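Local coordinates for protein methylxanthine N3-demethylase NdmB (Pseudomonas putida, PDB 6ICL) that removes the N3-methyl group of theobromine and related methylxanthines as a Rieske non-heme iron oxygenase, releasing formaldehyde during bacterial caffeine degradation, at residues 38-43 and 145-150; 161-166 and 270-275; 171-176 and 288-293. One frame throughout, in Å; residues are numbered along the deposited sequence.

Contact 1 (38-43 and 145-150); sequences HPVCTL and DIVWVR
Pro39 sets CB over one face of the Trp148 indole, its ring tilted against it, and this is the tight end of the pairing between antiparallel strands 38-42 and 146-150. Its CB stands 3.8 Å from the centroid of the six-membered ring and 16° off the normal, a CH-pi contact. Pro39 CD reaches Trp148 CZ3 at 3.4 Å, while CG2 of Ile146 covers the same face nearer the rim and touches Pro39 CB at 3.6 Å. With CG set anti to the carbonyl carbon (chi1 -58°), the indole turns toward strand 38-42 and brings its face to Pro39, and its NE1 is tied to the backbone O of Lys143. With the indole cut back to an alanine, Pro39 CB is likely to lose its aromatic partner and Lys143 O its indole donor. His38 and Val149 exchange two backbone bonds; beyond them Val40 and Cys41 together face Val147 as a beta bulge, where Val40 N donates to Val147 O (2.8 Å) and Val147 N to Cys41 O (2.7 Å). On the sheet face away from the indole, Val40 CG2 wedges between Val147 CG1 and Val149 CG2. The far end is looser and partly open to solvent: Leu43 N still bonds Asp145 O, from well above the carbonyl plane, but Leu43 CD2 only skirts Asp145 OD1 at 3.9 Å. There Thr42 ends the strand as N-cap of helix 43-48, its OG1 bonded to Glu45 N. The arrangement joins an edge strand to its neighbour in the six-stranded antiparallel sheet of the Rieske domain.

Contact 2 (161-166 and 270-275); sequences PYLSDF and RFVLWT
Leu163 and Trp274 join an irregular segment, 161-166, to the face of strand 270-275 in the antiparallel sheet of the catalytic domain, the helix-grip fold of Rieske oxygenases. Leu163 CB sits over the five-membered ring of the indole, 3.8 Å from its centroid, in a CH-pi contact, and CD1 lies against Trp274 CB and CG. At the ring edge Trp274 NE1 donates to Tyr162 O at 2.9 Å; the oxygen is in the indole plane, yet the bond is bent to 131° and the nitrogen stands above the carbonyl plane. Farther along, Ser164 OG presses on Val272 CG2 at 3.4 Å. A salt bridge between Asp165 and Arg270 closes this end, resting on the bond from Arg270 NH1 to Asp165 OD1, since the placement of Asp165 OD2 and Arg270 NH2 is doubtful. Asp165 OD1 takes two donors: Arg270 NH1 at 3.2 Å on its syn side, tilted 22° from the carboxylate plane, and Ser164 OG at 2.8 Å on its anti lone pair.

A second shell sets these groups. Glu261 shares Arg270 NH1, Asn259 OD1 holds Ser164 N, and Tyr144 OH is hydrogen-bonded to both Pro161 O and Leu163 N.

Contact 3 (171-176 and 288-293); sequences MQVIVA and FMIIVR
Met289 begins the pairing of strand 288-293 with 171-176: its O accepts Ala176 N at 3.0 Å, and its CE, swung round at chi3, rests on Ala176 CB. Water 2 donates to both Met289 O and Ala176 O, bridging the strands at Ala176, where regular pairing stops within these segments. Ile290 is the non-hydrogen-bonded partner of Val175, and its CG2 meets Val173 CG1 at 3.7 Å. Ile291 exchanges two backbone bonds with Ile174, and its O also accepts a hydrogen bond from water 1. Val292 faces Val173 and turns CG1 to Met171 CB, 3.8 Å away, the two side chains crossing nearly at right angles.

Arg293 is the residue most covered by the opposite strand. Its N and O pair with Gln172, Gln172 N to Arg293 O being 2.6 Å. Both side chains leave with CG between N and the carbonyl carbon (chi1 60° in Gln172, 80° in Arg293), which stacks the amide over one guanidinium face, planes 28° apart. Gln172 NE2 and Arg293 NH2, 3.3 Å apart, are two donors; the positive charge is instead met by Asp296 at NE and Asp300 at NH1. Water 1 accepts from NH1 in the guanidinium plane and donates to Gln172 O. Two antiparallel strands joined so, with Leu304 and His303 of helix 300-319 against Ile174 and Arg293, form the edge strand and its neighbour in the helix-grip sheet of a Rieske oxygenase catalytic domain.

In the fold
From the N terminus, strand 37-42 enters first, and contact 1 closes a loop of about a hundred residues that holds the iron-sulfur cluster. The chain then leaves strand 146-150, and segment 161-166 opens contact 2 before strand 171-181 opens contact 3. Strands 270-281 and 284-294 complete these in the same order, so contacts 2 and 3 cross, while contact 1 precedes both in series. Their long loops include His197 and His202 of the mononuclear iron site. Contacts 2 and 3 share one sheet, joined by backbone bonds of Val272 with Val292. Trp148 against Trp274, and Pro39 against Phe288, bind the Rieske domain to that catalytic sheet.

Contact 1 (38-43 and 145-150)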
loop_
_atom_site.group_PDB
_atom_site.type_symbol
_atom_site.label_atom_id
_atom_site.label_comp_id
_atom_site.label_asym_id
_atom_site.label_seq_id
_atom_site.Cartn_x
_atom_site.Cartn_y
_atom_site.Cartn_z
ATOM N N HIS A 38 -4.998 -25.161 26.789
ATOM C CA HIS A 38 -4.515 -24.705 25.492
ATOM C C HIS A 38 -3.533 -23.554 25.671
ATOM O O HIS A 38 -3.747 -22.678 26.521
ATOM C CB HIS A 38 -5.668 -24.238 24.616
ATOM C CG HIS A 38 -6.667 -25.309 24.329
ATOM N ND1 HIS A 38 -6.383 -26.387 23.526
ATOM C CD2 HIS A 38 -7.940 -25.474 24.755
ATOM C CE1 HIS A 38 -7.440 -27.178 23.475
ATOM N NE2 HIS A 38 -8.400 -26.640 24.203
ATOM N N PRO A 39 -2.467 -23.513 24.879
ATOM C CA PRO A 39 -1.554 -22.370 24.933
ATOM C C PRO A 39 -2.174 -21.176 24.208
ATOM O O PRO A 39 -2.774 -21.320 23.136
ATOM C CB PRO A 39 -0.311 -22.889 24.214
ATOM C CG PRO A 39 -0.929 -23.796 23.103
ATOM C CD PRO A 39 -2.210 -24.383 23.713
ATOM N N VAL A 40 -2.070 -19.995 24.825
ATOM C CA VAL A 40 -2.610 -18.787 24.214
ATOM C C VAL A 40 -1.521 -17.813 23.766
ATOM O O VAL A 40 -1.739 -17.076 22.794
ATOM C CB VAL A 40 -3.615 -18.097 25.149
ATOM C CG1 VAL A 40 -4.891 -18.956 25.272
ATOM C CG2 VAL A 40 -2.963 -17.806 26.524
ATOM N N CYS A 41 -0.350 -17.813 24.393
ATOM C CA CYS A 41 0.762 -17.010 23.903
ATOM C C CYS A 41 2.015 -17.462 24.641
ATOM O O CYS A 41 1.937 -18.152 25.658
ATOM C CB CYS A 41 0.513 -15.501 24.115
ATOM S SG CYS A 41 0.288 -15.070 25.882
ATOM N N THR A 42 3.171 -17.104 24.097
ATOM C CA THR A 42 4.382 -17.328 24.862
ATOM C C THR A 42 4.482 -16.259 25.942
ATOM O O THR A 42 3.830 -15.212 25.875
ATOM C CB THR A 42 5.618 -17.301 23.970
ATOM O OG1 THR A 42 5.832 -15.964 23.481
ATOM C CG2 THR A 42 5.436 -18.260 22.779
ATOM N N LEU A 43 5.285 -16.547 26.963
ATOM C CA LEU A 43 5.514 -15.574 28.017
ATOM C C LEU A 43 6.097 -14.281 27.446
ATOM O O LEU A 43 5.642 -13.180 27.781
ATOM C CB LEU A 43 6.439 -16.189 29.071
ATOM C CG LEU A 43 6.709 -15.339 30.303
ATOM C CD1 LEU A 43 5.376 -14.896 30.891
ATOM C CD2 LEU A 43 7.528 -16.176 31.318
ATOM N N ASP A 145 7.584 -21.527 29.637
ATOM C CA ASP A 145 7.566 -20.147 29.146
ATOM C C ASP A 145 6.449 -19.932 28.133
ATOM O O ASP A 145 6.579 -19.142 27.192
ATOM C CB ASP A 145 8.925 -19.736 28.571
ATOM C CG ASP A 145 9.999 -19.626 29.661
ATOM O OD1 ASP A 145 9.620 -19.426 30.846
ATOM O OD2 ASP A 145 11.207 -19.749 29.337
ATOM N N ILE A 146 5.335 -20.627 28.344
ATOM C CA ILE A 146 4.133 -20.469 27.544
ATOM C C ILE A 146 2.959 -20.268 28.488
ATOM O O ILE A 146 2.943 -20.838 29.583
ATOM C CB ILE A 146 3.932 -21.691 26.627
ATOM C CG1 ILE A 146 4.940 -21.623 25.470
ATOM C CG2 ILE A 146 2.496 -21.764 26.131
ATOM C CD1 ILE A 146 4.935 -22.855 24.557
ATOM N N VAL A 147 1.999 -19.428 28.092
ATOM C CA VAL A 147 0.789 -19.190 28.875
ATOM C C VAL A 147 -0.312 -20.154 28.436
ATOM O O VAL A 147 -0.730 -20.148 27.271
ATOM C CB VAL A 147 0.318 -17.737 28.734
ATOM C CG1 VAL A 147 -0.890 -17.479 29.643
ATOM C CG2 VAL A 147 1.463 -16.776 29.045
ATOM N N TRP A 148 -0.809 -20.950 29.386
ATOM C CA TRP A 148 -1.829 -21.968 29.159
ATOM C C TRP A 148 -3.116 -21.562 29.850
ATOM O O TRP A 148 -3.097 -21.024 30.962
ATOM C CB TRP A 148 -1.384 -23.327 29.714
ATOM C CG TRP A 148 -0.130 -23.806 29.138
ATOM C CD1 TRP A 148 1.142 -23.514 29.558
ATOM C CD2 TRP A 148 0.002 -24.652 28.006
ATOM N NE1 TRP A 148 2.061 -24.147 28.756
ATOM C CE2 TRP A 148 1.382 -24.855 27.793
ATOM C CE3 TRP A 148 -0.917 -25.274 27.149
ATOM C CZ2 TRP A 148 1.865 -25.638 26.750
ATOM C CZ3 TRP A 148 -0.441 -26.058 26.129
ATOM C CH2 TRP A 148 0.940 -26.236 25.932
ATOM N N VAL A 149 -4.231 -21.833 29.201
ATOM C CA VAL A 149 -5.544 -21.540 29.743
ATOM C C VAL A 149 -6.416 -22.780 29.572
ATOM O O VAL A 149 -6.379 -23.444 28.532
ATOM C CB VAL A 149 -6.204 -20.327 29.048
ATOM C CG1 VAL A 149 -7.613 -20.089 29.603
ATOM C CG2 VAL A 149 -5.337 -19.064 29.176
ATOM N N ARG A 150 -7.222 -23.069 30.592
ATOM C CA ARG A 150 -8.251 -24.098 30.527
ATOM C C ARG A 150 -9.578 -23.442 30.868
ATOM O O ARG A 150 -9.733 -22.874 31.952
ATOM C CB ARG A 150 -7.950 -25.259 31.481
ATOM C CG ARG A 150 -9.079 -26.316 31.505
ATOM C CD ARG A 150 -8.685 -27.532 32.334
ATOM N NE ARG A 150 -8.500 -27.203 33.744
ATOM C CZ ARG A 150 -8.098 -28.076 34.671
ATOM N NH1 ARG A 150 -7.821 -29.339 34.338
ATOM N NH2 ARG A 150 -7.955 -27.683 35.931
#

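Contact 2 (161-166 and 270-275)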
loop_
_atom_site.group_PDB
_atom_site.type_symbol
_atom_site.label_atom_id
_atom_site.label_comp_id
_atom_site.label_asym_id
_atom_site.label_seq_id
_atom_site.Cartn_x
_atom_site.Cartn_y
_atom_site.Cartn_z
ATOM N N PRO A 161 0.036 -30.020 28.541
ATOM C CA PRO A 161 0.749 -30.968 27.686
ATOM C C PRO A 161 2.181 -31.256 28.101
ATOM O O PRO A 161 2.882 -30.424 28.690
ATOM C CB PRO A 161 0.697 -30.284 26.316
ATOM C CG PRO A 161 -0.731 -29.691 26.322
ATOM C CD PRO A 161 -0.934 -29.216 27.766
ATOM N N TYR A 162 2.612 -32.456 27.726
ATOM C CA TYR A 162 3.937 -32.940 28.045
ATOM C C TYR A 162 4.987 -32.379 27.091
ATOM O O TYR A 162 4.847 -32.476 25.868
ATOM C CB TYR A 162 3.940 -34.469 27.967
ATOM C CG TYR A 162 5.301 -35.034 28.200
ATOM C CD1 TYR A 162 5.830 -35.109 29.499
ATOM C CD2 TYR A 162 6.077 -35.462 27.135
ATOM C CE1 TYR A 162 7.081 -35.605 29.714
ATOM C CE2 TYR A 162 7.328 -35.964 27.339
ATOM C CZ TYR A 162 7.823 -36.039 28.623
ATOM O OH TYR A 162 9.077 -36.541 28.797
ATOM N N LEU A 163 6.074 -31.860 27.656
ATOM C CA LEU A 163 7.293 -31.555 26.923
ATOM C C LEU A 163 8.460 -32.120 27.716
ATOM O O LEU A 163 8.513 -31.975 28.935
ATOM C CB LEU A 163 7.482 -30.043 26.719
ATOM C CG LEU A 163 8.906 -29.520 26.510
ATOM C CD1 LEU A 163 9.427 -29.846 25.122
ATOM C CD2 LEU A 163 8.997 -28.007 26.796
ATOM N N SER A 164 9.387 -32.778 27.036
ATOM C CA SER A 164 10.516 -33.382 27.723
ATOM C C SER A 164 11.714 -32.443 27.693
ATOM O O SER A 164 11.895 -31.669 26.744
ATOM C CB SER A 164 10.886 -34.728 27.094
ATOM O OG SER A 164 11.466 -34.575 25.811
ATOM N N ASP A 165 12.527 -32.517 28.752
ATOM C CA ASP A 165 13.881 -31.956 28.816
ATOM C C ASP A 165 13.937 -30.436 28.931
ATOM O O ASP A 165 15.025 -29.874 28.746
ATOM C CB ASP A 165 14.739 -32.349 27.606
ATOM C CG ASP A 165 14.894 -33.847 27.458
ATOM O OD1 ASP A 165 14.047 -34.483 26.787
ATOM O OD2 ASP A 165 15.874 -34.392 28.004
ATOM N N PHE A 166 12.836 -29.755 29.244
ATOM C CA PHE A 166 12.910 -28.310 29.427
ATOM C C PHE A 166 13.919 -27.961 30.512
ATOM O O PHE A 166 14.667 -26.986 30.380
ATOM C CB PHE A 166 11.516 -27.755 29.750
ATOM C CG PHE A 166 11.421 -26.227 29.736
ATOM C CD1 PHE A 166 11.232 -25.531 28.545
ATOM C CD2 PHE A 166 11.478 -25.505 30.925
ATOM C CE1 PHE A 166 11.123 -24.136 28.535
ATOM C CE2 PHE A 166 11.386 -24.123 30.929
ATOM C CZ PHE A 166 11.205 -23.433 29.726
ATOM N N ARG A 270 20.223 -36.915 21.647
ATOM C CA ARG A 270 18.797 -36.705 21.482
ATOM C C ARG A 270 18.499 -35.275 21.045
ATOM O O ARG A 270 19.258 -34.343 21.332
ATOM C CB ARG A 270 18.057 -37.012 22.762
ATOM C CG ARG A 270 18.076 -38.468 23.109
ATOM C CD ARG A 270 17.300 -38.690 24.378
ATOM N NE ARG A 270 17.543 -37.591 25.288
ATOM C CZ ARG A 270 16.588 -36.902 25.893
ATOM N NH1 ARG A 270 15.320 -37.222 25.702
ATOM N NH2 ARG A 270 16.911 -35.909 26.705
ATOM N N PHE A 271 17.371 -35.127 20.349
ATOM C CA PHE A 271 16.864 -33.854 19.863
ATOM C C PHE A 271 15.361 -33.889 20.080
ATOM O O PHE A 271 14.717 -34.857 19.673
ATOM C CB PHE A 271 17.226 -33.691 18.377
ATOM C CG PHE A 271 16.814 -32.393 17.773
ATOM C CD1 PHE A 271 17.652 -31.292 17.833
ATOM C CD2 PHE A 271 15.599 -32.279 17.091
ATOM C CE1 PHE A 271 17.281 -30.073 17.239
ATOM C CE2 PHE A 271 15.213 -31.068 16.503
ATOM C CZ PHE A 271 16.063 -29.963 16.576
ATOM N N VAL A 272 14.801 -32.882 20.749
ATOM C CA VAL A 272 13.358 -32.809 20.978
ATOM C C VAL A 272 12.751 -31.690 20.126
ATOM O O VAL A 272 13.191 -30.534 20.194
ATOM C CB VAL A 272 13.024 -32.584 22.458
ATOM C CG1 VAL A 272 11.510 -32.440 22.624
ATOM C CG2 VAL A 272 13.547 -33.738 23.306
ATOM N N LEU A 273 11.748 -32.042 19.324
ATOM C CA LEU A 273 10.921 -31.080 18.608
ATOM C C LEU A 273 9.509 -31.210 19.155
ATOM O O LEU A 273 8.944 -32.313 19.194
ATOM C CB LEU A 273 10.957 -31.302 17.090
ATOM C CG LEU A 273 10.275 -30.217 16.223
ATOM C CD1 LEU A 273 10.885 -28.817 16.447
ATOM C CD2 LEU A 273 10.284 -30.567 14.731
ATOM N N TRP A 274 8.971 -30.101 19.627
ATOM C CA TRP A 274 7.677 -30.060 20.275
ATOM C C TRP A 274 6.821 -28.982 19.628
ATOM O O TRP A 274 7.315 -27.909 19.254
ATOM C CB TRP A 274 7.868 -29.794 21.770
ATOM C CG TRP A 274 6.639 -29.671 22.656
ATOM C CD1 TRP A 274 6.112 -30.644 23.478
ATOM C CD2 TRP A 274 5.848 -28.496 22.877
ATOM N NE1 TRP A 274 5.041 -30.141 24.181
ATOM C CE2 TRP A 274 4.859 -28.826 23.838
ATOM C CE3 TRP A 274 5.890 -27.184 22.369
ATOM C CZ2 TRP A 274 3.908 -27.891 24.297
ATOM C CZ3 TRP A 274 4.958 -26.257 22.832
ATOM C CH2 TRP A 274 3.972 -26.612 23.775
ATOM N N THR A 275 5.531 -29.265 19.519
ATOM C CA THR A 275 4.584 -28.286 19.028
ATOM C C THR A 275 3.248 -28.556 19.686
ATOM O O THR A 275 2.937 -29.701 20.031
ATOM C CB THR A 275 4.455 -28.339 17.494
ATOM O OG1 THR A 275 5.701 -27.939 16.909
ATOM C CG2 THR A 275 3.359 -27.391 16.993
#

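Contact 3 (171-176 and 288-293)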
loop_
_atom_site.group_PDB
_atom_site.type_symbol
_atom_site.label_atom_id
_atom_site.label_comp_id
_atom_site.label_asym_id
_atom_site.label_seq_id
_atom_site.Cartn_x
_atom_site.Cartn_y
_atom_site.Cartn_z
ATOM N N MET A 171 21.054 -29.736 28.069
ATOM C CA MET A 171 20.453 -29.309 26.814
ATOM C C MET A 171 20.096 -27.828 26.876
ATOM O O MET A 171 20.140 -27.196 27.933
ATOM C CB MET A 171 19.231 -30.178 26.496
ATOM C CG MET A 171 19.599 -31.665 26.432
ATOM S SD MET A 171 18.303 -32.742 25.808
ATOM C CE MET A 171 18.711 -32.804 24.069
ATOM N N GLN A 172 19.775 -27.252 25.719
ATOM C CA GLN A 172 19.332 -25.865 25.680
ATOM C C GLN A 172 18.033 -25.760 24.893
ATOM O O GLN A 172 17.797 -26.520 23.949
ATOM C CB GLN A 172 20.405 -24.934 25.092
ATOM C CG GLN A 172 20.845 -25.251 23.673
ATOM C CD GLN A 172 22.066 -24.451 23.259
ATOM O OE1 GLN A 172 23.192 -24.956 23.275
ATOM N NE2 GLN A 172 21.853 -23.190 22.892
ATOM N N VAL A 173 17.198 -24.798 25.294
ATOM C CA VAL A 173 15.827 -24.680 24.822
ATOM C C VAL A 173 15.677 -23.428 23.956
ATOM O O VAL A 173 16.299 -22.388 24.225
ATOM C CB VAL A 173 14.857 -24.649 26.018
ATOM C CG1 VAL A 173 13.388 -24.538 25.556
ATOM C CG2 VAL A 173 15.075 -25.867 26.910
ATOM N N ILE A 174 14.857 -23.544 22.904
ATOM C CA ILE A 174 14.328 -22.414 22.137
ATOM C C ILE A 174 12.813 -22.480 22.230
ATOM O O ILE A 174 12.209 -23.464 21.787
ATOM C CB ILE A 174 14.742 -22.453 20.659
ATOM C CG1 ILE A 174 16.250 -22.409 20.474
ATOM C CG2 ILE A 174 14.077 -21.303 19.894
ATOM C CD1 ILE A 174 16.686 -22.854 19.067
ATOM N N VAL A 175 12.198 -21.451 22.797
ATOM C CA VAL A 175 10.752 -21.271 22.750
ATOM C C VAL A 175 10.460 -20.271 21.629
ATOM O O VAL A 175 10.740 -19.072 21.745
ATOM C CB VAL A 175 10.188 -20.794 24.095
ATOM C CG1 VAL A 175 8.655 -20.714 24.029
ATOM C CG2 VAL A 175 10.634 -21.730 25.212
ATOM N N ALA A 176 9.930 -20.765 20.525
ATOM C CA ALA A 176 9.734 -19.941 19.344
ATOM C C ALA A 176 8.548 -18.999 19.531
ATOM O O ALA A 176 7.607 -19.297 20.274
ATOM C CB ALA A 176 9.517 -20.841 18.120
ATOM N N PHE A 288 2.675 -23.258 18.624
ATOM C CA PHE A 288 3.764 -23.024 19.560
ATOM C C PHE A 288 4.800 -24.115 19.366
ATOM O O PHE A 288 4.493 -25.297 19.544
ATOM C CB PHE A 288 3.225 -23.029 20.982
ATOM C CG PHE A 288 2.307 -21.900 21.248
ATOM C CD1 PHE A 288 0.974 -21.967 20.859
ATOM C CD2 PHE A 288 2.779 -20.742 21.849
ATOM C CE1 PHE A 288 0.129 -20.925 21.079
ATOM C CE2 PHE A 288 1.921 -19.682 22.086
ATOM C CZ PHE A 288 0.599 -19.762 21.690
ATOM N N MET A 289 6.011 -23.726 18.987
ATOM C CA MET A 289 7.093 -24.672 18.773
ATOM C C MET A 289 8.179 -24.481 19.825
ATOM O O MET A 289 8.520 -23.341 20.176
ATOM C CB MET A 289 7.685 -24.496 17.376
ATOM C CG MET A 289 8.860 -25.403 17.095
ATOM S SD MET A 289 9.482 -25.112 15.439
ATOM C CE MET A 289 10.497 -23.683 15.729
ATOM N N ILE A 290 8.726 -25.602 20.320
ATOM C CA ILE A 290 9.865 -25.606 21.237
ATOM C C ILE A 290 10.894 -26.604 20.717
ATOM O O ILE A 290 10.551 -27.740 20.364
ATOM C CB ILE A 290 9.444 -25.942 22.682
ATOM C CG1 ILE A 290 8.492 -24.851 23.191
ATOM C CG2 ILE A 290 10.681 -26.097 23.602
ATOM C CD1 ILE A 290 7.977 -25.042 24.619
ATOM N N ILE A 291 12.145 -26.168 20.629
ATOM C CA ILE A 291 13.260 -27.016 20.221
ATOM C C ILE A 291 14.172 -27.199 21.426
ATOM O O ILE A 291 14.588 -26.211 22.046
ATOM C CB ILE A 291 14.030 -26.389 19.047
ATOM C CG1 ILE A 291 13.076 -26.055 17.894
ATOM C CG2 ILE A 291 15.151 -27.305 18.583
ATOM C CD1 ILE A 291 13.732 -25.237 16.782
ATOM N N VAL A 292 14.457 -28.453 21.777
ATOM C CA VAL A 292 15.385 -28.791 22.853
ATOM C C VAL A 292 16.504 -29.617 22.259
ATOM O O VAL A 292 16.252 -30.621 21.578
ATOM C CB VAL A 292 14.712 -29.562 23.994
ATOM C CG1 VAL A 292 15.702 -29.716 25.178
ATOM C CG2 VAL A 292 13.445 -28.844 24.422
ATOM N N ARG A 293 17.736 -29.183 22.492
ATOM C CA ARG A 293 18.884 -29.827 21.881
ATOM C C ARG A 293 20.043 -29.802 22.865
ATOM O O ARG A 293 20.076 -28.990 23.792
ATOM C CB ARG A 293 19.282 -29.139 20.573
ATOM C CG ARG A 293 20.106 -27.854 20.766
ATOM C CD ARG A 293 20.138 -27.064 19.480
ATOM N NE ARG A 293 21.124 -25.983 19.440
ATOM C CZ ARG A 293 20.877 -24.705 19.730
ATOM N NH1 ARG A 293 19.672 -24.314 20.134
ATOM N NH2 ARG A 293 21.852 -23.810 19.630
HETATM O O HOH W 1 17.279 -25.732 21.237
HETATM O O HOH W 2 6.393 -21.559 21.150
#